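GTP cyclohydrolase 1 type 2 homolog (Escherichia coli, Escherichia coli O157:H7, PDB 1NMO) is of uncertain function but binds a pair of metal ions, forms a toroidal hexamer and may take part in degrading radiation-damaged nucleotides. Local coordinates at residues L27-K32 against G65-G70; V35-T40 against L55-V60. All blocks are in the same frame, centred on the assembly; numbering follows the deposited sequence.

Contact 1: L27-K32 against G65-G70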
ATOM      1  N   LEU A  27      26.793  37.860   6.781  1.00 16.47           N
ATOM      2  CA  LEU A  27      27.478  36.854   7.650  1.00 16.18           C
ATOM      3  C   LEU A  27      26.591  36.658   8.882  1.00 15.64           C
ATOM      4  O   LEU A  27      26.440  37.613   9.638  1.00 15.79           O
ATOM      5  CB  LEU A  27      28.783  37.425   8.199  1.00 15.02           C
ATOM      6  CG  LEU A  27      29.985  36.548   7.976  1.00 17.27           C
ATOM      7  CD1 LEU A  27      31.062  36.961   8.931  1.00 15.35           C
ATOM      8  CD2 LEU A  27      29.653  35.114   8.110  1.00 14.01           C
ATOM      9  N   GLN A  28      26.011  35.502   9.135  1.00 14.35           N
ATOM     10  CA  GLN A  28      25.228  35.473  10.366  1.00 15.69           C
ATOM     11  C   GLN A  28      26.013  34.782  11.492  1.00 16.61           C
ATOM     12  O   GLN A  28      25.738  34.983  12.676  1.00 16.62           O
ATOM     13  CB  GLN A  28      23.913  34.743  10.158  1.00 15.30           C
ATOM     14  CG  GLN A  28      23.044  35.371   9.057  1.00 16.77           C
ATOM     15  CD  GLN A  28      21.704  34.667   9.011  1.00 17.97           C
ATOM     16  OE1 GLN A  28      21.535  33.599   9.630  1.00 16.67           O
ATOM     17  NE2 GLN A  28      20.744  35.246   8.295  1.00 17.35           N
ATOM     18  N   VAL A  29      26.989  33.957  11.157  1.00 16.37           N
ATOM     19  CA  VAL A  29      27.723  33.298  12.253  1.00 17.19           C
ATOM     20  C   VAL A  29      29.113  33.279  11.708  1.00 17.95           C
ATOM     21  O   VAL A  29      29.380  32.627  10.716  1.00 19.32           O
ATOM     22  CB  VAL A  29      27.227  31.855  12.514  1.00 15.64           C
ATOM     23  CG1 VAL A  29      27.936  31.290  13.764  1.00 14.71           C
ATOM     24  CG2 VAL A  29      25.657  31.860  12.724  1.00 15.45           C
ATOM     25  N   GLU A  30      29.992  34.050  12.319  1.00 17.93           N
ATOM     26  CA  GLU A  30      31.375  34.119  11.874  1.00 18.00           C
ATOM     27  C   GLU A  30      32.163  32.849  12.172  1.00 18.88           C
ATOM     28  O   GLU A  30      31.988  32.236  13.219  1.00 17.10           O
ATOM     29  CB  GLU A  30      32.058  35.270  12.576  1.00 17.78           C
ATOM     30  CG  GLU A  30      33.281  35.737  11.949  1.00 18.62           C
ATOM     31  CD  GLU A  30      34.011  36.705  12.858  1.00 21.83           C
ATOM     32  OE1 GLU A  30      33.346  37.285  13.785  1.00 21.48           O
ATOM     33  OE2 GLU A  30      35.244  36.883  12.642  1.00 20.45           O
ATOM     34  N   GLY A  31      33.063  32.507  11.233  1.00 20.26           N
ATOM     35  CA  GLY A  31      33.950  31.353  11.335  1.00 18.64           C
ATOM     36  C   GLY A  31      35.372  31.699  10.847  1.00 18.52           C
ATOM     37  O   GLY A  31      35.830  32.838  11.065  1.00 17.19           O
ATOM     38  N   LYS A  32      36.099  30.721  10.257  1.00 18.28           N
ATOM     39  CA  LYS A  32      37.485  30.944   9.806  1.00 17.84           C
ATOM     40  C   LYS A  32      37.516  32.073   8.790  1.00 19.12           C
ATOM     41  O   LYS A  32      36.648  32.212   7.915  1.00 17.62           O
ATOM     42  CB  LYS A  32      38.082  29.686   9.204  1.00 15.81           C
ATOM     43  CG  LYS A  32      37.218  29.194   8.124  1.00 16.93           C
ATOM     44  CD  LYS A  32      37.775  28.007   7.335  1.00 18.07           C
ATOM     45  CE  LYS A  32      38.230  26.843   8.198  1.00 19.95           C
ATOM     46  NZ  LYS A  32      37.698  25.588   7.559  1.00 17.82           N
ATOM     47  N   GLY A  65      18.397  31.490   7.089  1.00 14.96           N
ATOM     48  CA  GLY A  65      19.400  31.254   8.124  1.00 13.17           C
ATOM     49  C   GLY A  65      18.741  31.391   9.457  1.00 14.10           C
ATOM     50  O   GLY A  65      17.639  30.869   9.626  1.00 12.42           O
ATOM     51  N   TYR A  66      19.356  32.130  10.396  1.00 14.19           N
ATOM     52  CA  TYR A  66      18.778  32.226  11.761  1.00 15.52           C
ATOM     53  C   TYR A  66      18.439  33.652  12.228  1.00 15.81           C
ATOM     54  O   TYR A  66      18.418  34.602  11.444  1.00 15.65           O
ATOM     55  CB  TYR A  66      19.765  31.624  12.771  1.00 12.70           C
ATOM     56  CG  TYR A  66      20.321  30.251  12.430  1.00 12.26           C
ATOM     57  CD1 TYR A  66      19.553  29.338  11.785  1.00 12.25           C
ATOM     58  CD2 TYR A  66      21.654  29.874  12.756  1.00 10.78           C
ATOM     59  CE1 TYR A  66      20.062  28.083  11.431  1.00 12.62           C
ATOM     60  CE2 TYR A  66      22.162  28.599  12.408  1.00  9.16           C
ATOM     61  CZ  TYR A  66      21.340  27.722  11.729  1.00 10.26           C
ATOM     62  OH  TYR A  66      21.738  26.471  11.238  1.00 10.84           O
ATOM     63  N   PHE A  67      18.134  33.771  13.520  1.00 16.99           N
ATOM     64  CA  PHE A  67      17.897  35.086  14.152  1.00 17.96           C
ATOM     65  C   PHE A  67      16.746  35.876  13.571  1.00 19.62           C
ATOM     66  O   PHE A  67      16.897  37.069  13.305  1.00 19.06           O
ATOM     67  CB  PHE A  67      19.169  35.895  14.003  1.00 17.00           C
ATOM     68  CG  PHE A  67      20.398  35.102  14.361  1.00 16.64           C
ATOM     69  CD1 PHE A  67      20.430  34.381  15.546  1.00 15.52           C
ATOM     70  CD2 PHE A  67      21.494  35.064  13.532  1.00 16.05           C
ATOM     71  CE1 PHE A  67      21.541  33.626  15.898  1.00 14.23           C
ATOM     72  CE2 PHE A  67      22.590  34.332  13.867  1.00 15.90           C
ATOM     73  CZ  PHE A  67      22.603  33.604  15.076  1.00 15.13           C
ATOM     74  N   TRP A  68      15.626  35.188  13.317  1.00 22.20           N
ATOM     75  CA  TRP A  68      14.396  35.811  12.803  1.00 23.02           C
ATOM     76  C   TRP A  68      13.803  36.753  13.880  1.00 24.28           C
ATOM     77  O   TRP A  68      13.855  36.469  15.113  1.00 22.26           O
ATOM     78  CB  TRP A  68      13.360  34.734  12.446  1.00 22.40           C
ATOM     79  CG  TRP A  68      13.814  33.906  11.302  1.00 24.82           C
ATOM     80  CD1 TRP A  68      14.601  32.765  11.383  1.00 25.44           C
ATOM     81  CD2 TRP A  68      13.770  34.259   9.881  1.00 24.99           C
ATOM     82  NE1 TRP A  68      15.068  32.411  10.106  1.00 24.32           N
ATOM     83  CE2 TRP A  68      14.574  33.286   9.174  1.00 23.98           C
ATOM     84  CE3 TRP A  68      13.139  35.295   9.135  1.00 24.57           C
ATOM     85  CZ2 TRP A  68      14.761  33.328   7.762  1.00 23.87           C
ATOM     86  CZ3 TRP A  68      13.332  35.334   7.727  1.00 22.48           C
ATOM     87  CH2 TRP A  68      14.136  34.351   7.062  1.00 23.39           C
ATOM     88  N   LYS A  69      13.211  37.843  13.385  1.00 24.84           N
ATOM     89  CA  LYS A  69      12.635  38.805  14.263  1.00 27.10           C
ATOM     90  C   LYS A  69      11.562  38.151  15.132  1.00 28.05           C
ATOM     91  O   LYS A  69      10.645  37.412  14.658  1.00 26.76           O
ATOM     92  CB  LYS A  69      12.064  40.016  13.493  1.00 28.78           C
ATOM     93  CG  LYS A  69      11.974  41.309  14.351  1.00 31.26           C
ATOM     94  CD  LYS A  69      12.946  42.468  13.855  1.00 33.28           C
ATOM     95  CE  LYS A  69      12.991  42.624  12.295  1.00 33.61           C
ATOM     96  NZ  LYS A  69      11.736  43.173  11.624  1.00 34.85           N
ATOM     97  N   GLY A  70      11.742  38.393  16.442  1.00 28.77           N
ATOM     98  CA  GLY A  70      10.812  37.870  17.424  1.00 29.31           C
ATOM     99  C   GLY A  70      11.062  36.508  18.039  1.00 29.37           C
ATOM    100  O   GLY A  70      10.370  36.232  19.000  1.00 29.45           O
TER
HETATM  101  O   HOH W   1      18.050  34.345   8.439  1.00 21.20           O
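The amide end of Q28 carries the polar part of the contact. Its OE1 accepts a hydrogen bond from Y66 N at 2.7 Å, nearly straight at 171°. The N-H lies in the carbonyl plane and uses a lone pair of OE1. Extension beyond CG (chi2 -174°) carries the amide across to the G65-Y66 backbone. Q28 NE2 gives one hydrogen to the carbonyl of P24. It gives another to a water 2.8 Å from NE2, and that water donates to Y66 O. Both ends of the amide are thus held, which fixes its flip.

Q28 and V29 form a classic beta bulge against L93, on the edge strand 26-29 of the five-stranded mixed sheet. Here the bulge faces the loop that follows strand 59-62, just past the metal ligands H63 and H64.

F67 turns its ring edge to the bulge: CE2 lies 3.4 Å from the carbonyl Q28 O. The apolar contacts are few, mainly F67 CE2 with Q28 CB at 4.0 Å and with V29 CG2 at 4.1 Å. Y66 CB lies over the centre of one face of the F67 ring, and the Y66 hydroxyl bonds to A44 O.

Contact 2: V35-T40 against L55-V60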
ATOM      1  N   VAL A  35      37.888  31.707   3.404  1.00 18.71           N
ATOM      2  CA  VAL A  35      36.853  30.830   2.827  1.00 18.91           C
ATOM      3  C   VAL A  35      37.166  30.411   1.390  1.00 19.31           C
ATOM      4  O   VAL A  35      37.337  31.264   0.506  1.00 21.55           O
ATOM      5  CB  VAL A  35      35.479  31.543   2.801  1.00 18.86           C
ATOM      6  CG1 VAL A  35      34.537  30.749   1.878  1.00 20.14           C
ATOM      7  CG2 VAL A  35      34.871  31.637   4.226  1.00 17.71           C
ATOM      8  N   GLN A  36      37.246  29.116   1.152  1.00 20.48           N
ATOM      9  CA  GLN A  36      37.512  28.569  -0.167  1.00 20.84           C
ATOM     10  C   GLN A  36      36.450  27.562  -0.618  1.00 21.58           C
ATOM     11  O   GLN A  36      35.988  27.613  -1.763  1.00 22.68           O
ATOM     12  CB  GLN A  36      38.858  27.852  -0.228  1.00 21.33           C
ATOM     13  CG  GLN A  36      39.006  27.032  -1.548  1.00 24.87           C
ATOM     14  CD  GLN A  36      38.819  27.900  -2.895  1.00 29.82           C
ATOM     15  OE1 GLN A  36      38.493  27.342  -4.019  1.00 31.53           O
ATOM     16  NE2 GLN A  36      39.041  29.259  -2.789  1.00 30.28           N
ATOM     17  N   LYS A  37      36.045  26.658   0.270  1.00 21.03           N
ATOM     18  CA  LYS A  37      35.080  25.591  -0.042  1.00 21.39           C
ATOM     19  C   LYS A  37      33.691  25.992   0.500  1.00 21.30           C
ATOM     20  O   LYS A  37      33.574  26.311   1.692  1.00 21.09           O
ATOM     21  CB  LYS A  37      35.609  24.288   0.607  1.00 20.71           C
ATOM     22  CG  LYS A  37      34.695  23.083   0.450  1.00 23.56           C
ATOM     23  CD  LYS A  37      35.021  22.189  -0.744  1.00 24.38           C
ATOM     24  CE  LYS A  37      33.826  21.238  -1.042  1.00 25.73           C
ATOM     25  NZ  LYS A  37      33.741  20.708  -2.528  1.00 27.90           N
ATOM     26  N   ILE A  38      32.651  26.016  -0.350  1.00 19.64           N
ATOM     27  CA  ILE A  38      31.346  26.478   0.116  1.00 17.73           C
ATOM     28  C   ILE A  38      30.172  25.548  -0.226  1.00 17.94           C
ATOM     29  O   ILE A  38      30.074  25.065  -1.381  1.00 18.86           O
ATOM     30  CB  ILE A  38      31.045  27.874  -0.481  1.00 18.45           C
ATOM     31  CG1 ILE A  38      32.168  28.830  -0.182  1.00 17.26           C
ATOM     32  CG2 ILE A  38      29.898  28.495   0.167  1.00 17.06           C
ATOM     33  CD1 ILE A  38      31.714  30.260  -0.410  1.00 17.70           C
ATOM     34  N   VAL A  39      29.319  25.289   0.780  1.00 14.61           N
ATOM     35  CA  VAL A  39      28.124  24.488   0.647  1.00 15.35           C
ATOM     36  C   VAL A  39      26.915  25.473   0.823  1.00 15.69           C
ATOM     37  O   VAL A  39      26.911  26.334   1.741  1.00 15.82           O
ATOM     38  CB  VAL A  39      28.090  23.342   1.745  1.00 15.61           C
ATOM     39  CG1 VAL A  39      26.615  22.934   2.080  1.00 16.46           C
ATOM     40  CG2 VAL A  39      28.934  22.138   1.288  1.00 13.62           C
ATOM     41  N   THR A  40      25.921  25.353  -0.078  1.00 13.89           N
ATOM     42  CA  THR A  40      24.761  26.189  -0.090  1.00 12.52           C
ATOM     43  C   THR A  40      23.523  25.313  -0.170  1.00 13.67           C
ATOM     44  O   THR A  40      23.600  24.134  -0.575  1.00 14.79           O
ATOM     45  CB  THR A  40      24.787  27.125  -1.317  1.00 13.16           C
ATOM     46  OG1 THR A  40      24.564  26.357  -2.520  1.00 10.95           O
ATOM     47  CG2 THR A  40      26.145  27.851  -1.393  1.00  8.53           C
ATOM     48  N   LEU A  55      31.745  17.539   3.986  1.00 16.89           N
ATOM     49  CA  LEU A  55      32.454  18.042   2.802  1.00 16.33           C
ATOM     50  C   LEU A  55      33.604  19.006   3.186  1.00 17.55           C
ATOM     51  O   LEU A  55      34.311  19.582   2.325  1.00 16.02           O
ATOM     52  CB  LEU A  55      31.453  18.733   1.848  1.00 14.40           C
ATOM     53  CG  LEU A  55      30.485  17.803   1.166  1.00 13.31           C
ATOM     54  CD1 LEU A  55      29.380  18.496   0.470  1.00 15.67           C
ATOM     55  CD2 LEU A  55      31.246  17.029   0.135  1.00 16.40           C
ATOM     56  N   GLY A  56      33.800  19.221   4.485  1.00 17.96           N
ATOM     57  CA  GLY A  56      34.911  20.120   4.850  1.00 17.87           C
ATOM     58  C   GLY A  56      34.657  21.572   4.441  1.00 17.25           C
ATOM     59  O   GLY A  56      35.596  22.371   4.228  1.00 15.89           O
ATOM     60  N   ALA A  57      33.391  21.985   4.382  1.00 16.22           N
ATOM     61  CA  ALA A  57      33.201  23.374   3.929  1.00 15.11           C
ATOM     62  C   ALA A  57      33.722  24.433   4.857  1.00 15.46           C
ATOM     63  O   ALA A  57      33.770  24.263   6.105  1.00 15.49           O
ATOM     64  CB  ALA A  57      31.736  23.649   3.633  1.00 15.23           C
ATOM     65  N   ASP A  58      34.129  25.552   4.247  1.00 14.45           N
ATOM     66  CA  ASP A  58      34.570  26.740   5.015  1.00 14.98           C
ATOM     67  C   ASP A  58      33.348  27.729   5.253  1.00 15.11           C
ATOM     68  O   ASP A  58      33.373  28.620   6.131  1.00 14.70           O
ATOM     69  CB  ASP A  58      35.609  27.525   4.236  1.00 15.75           C
ATOM     70  CG  ASP A  58      36.855  26.734   3.984  1.00 18.88           C
ATOM     71  OD1 ASP A  58      37.366  26.070   4.921  1.00 22.05           O
ATOM     72  OD2 ASP A  58      37.345  26.791   2.844  1.00 20.68           O
ATOM     73  N   ALA A  59      32.306  27.609   4.444  1.00 13.32           N
ATOM     74  CA  ALA A  59      31.153  28.478   4.652  1.00 13.42           C
ATOM     75  C   ALA A  59      29.896  27.768   4.231  1.00 12.89           C
ATOM     76  O   ALA A  59      29.925  26.819   3.444  1.00 13.18           O
ATOM     77  CB  ALA A  59      31.287  29.722   3.860  1.00  9.45           C
ATOM     78  N   VAL A  60      28.781  28.261   4.742  1.00 12.07           N
ATOM     79  CA  VAL A  60      27.485  27.755   4.319  1.00 13.06           C
ATOM     80  C   VAL A  60      26.688  28.970   3.928  1.00 12.19           C
ATOM     81  O   VAL A  60      26.724  29.978   4.647  1.00 13.68           O
ATOM     82  CB  VAL A  60      26.746  27.062   5.443  1.00 10.88           C
ATOM     83  CG1 VAL A  60      25.286  26.721   5.025  1.00 10.40           C
ATOM     84  CG2 VAL A  60      27.460  25.825   5.689  1.00 11.78           C
TER
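D58 OD2 takes two backbone hydrogen bonds, from Q36 N and from K37 N. Each donor nitrogen lies 2.9 Å from D58 OD2. The setting is a beta-alpha-beta unit: strand 37-41, helix 46-54, strand 59-62. The two N-H groups come from opposite faces of the carboxylate plane, both on the anti side of the oxygen. D58 CG stands anti to its own carbonyl carbon (chi1 -63°), which brings OD2 to the start of strand 37-41. The other oxygen, OD1, pairs with K32.

A Schellman motif at G56 ends the helix, and the chain then turns into the second strand. The strands run parallel, with I38 beside A59 and V39 beside V60. K37 O accepts from two successive amides. D58 N is 2.7 Å from K37 O. A59 N is 3.3 Å from K37 O, with a more bent N-H (141°). V39 N then donates to A59 O at 3.1 Å, with an angle of 170°.

Packing differs on the two faces of the sheet. I38 and A59 share one, where I38 CG2 lies 4.1 Å from A59 CB. V35 CG1, just before strand 37-41, is 3.9 Å from A59 CB. On the face of V39 and V60, helix 46-54 covers the sheet through L48 and A52. K37 runs its aliphatic chain along the L55-G56 backbone to a salt bridge with D237. V39 and L55 cross at about a right angle, with V39 CG2 3.8 Å from L55 CD1.

How the contacts relate
Contact 2 is nested inside the chain loop that contact 1 closes, and their centres lie 16 Å apart. Strands 26-29, 37-41 and 59-62 all belong to one sheet, with strand 92-95 between 26-29 and 59-62. The two contacts touch directly: K32 NZ forms a 2.7 Å salt bridge with D58 OD1. N92 also joins them, bonding to G31, K32 and D58 O. Strand 59-62 leads from contact 2 to the metal ligands H63 and H64, and the loop of contact 1 follows at once. The position of G65 is about 10 Å from a bound iron ion. The side chain of V60 is about 10 Å from those of H63 and H64.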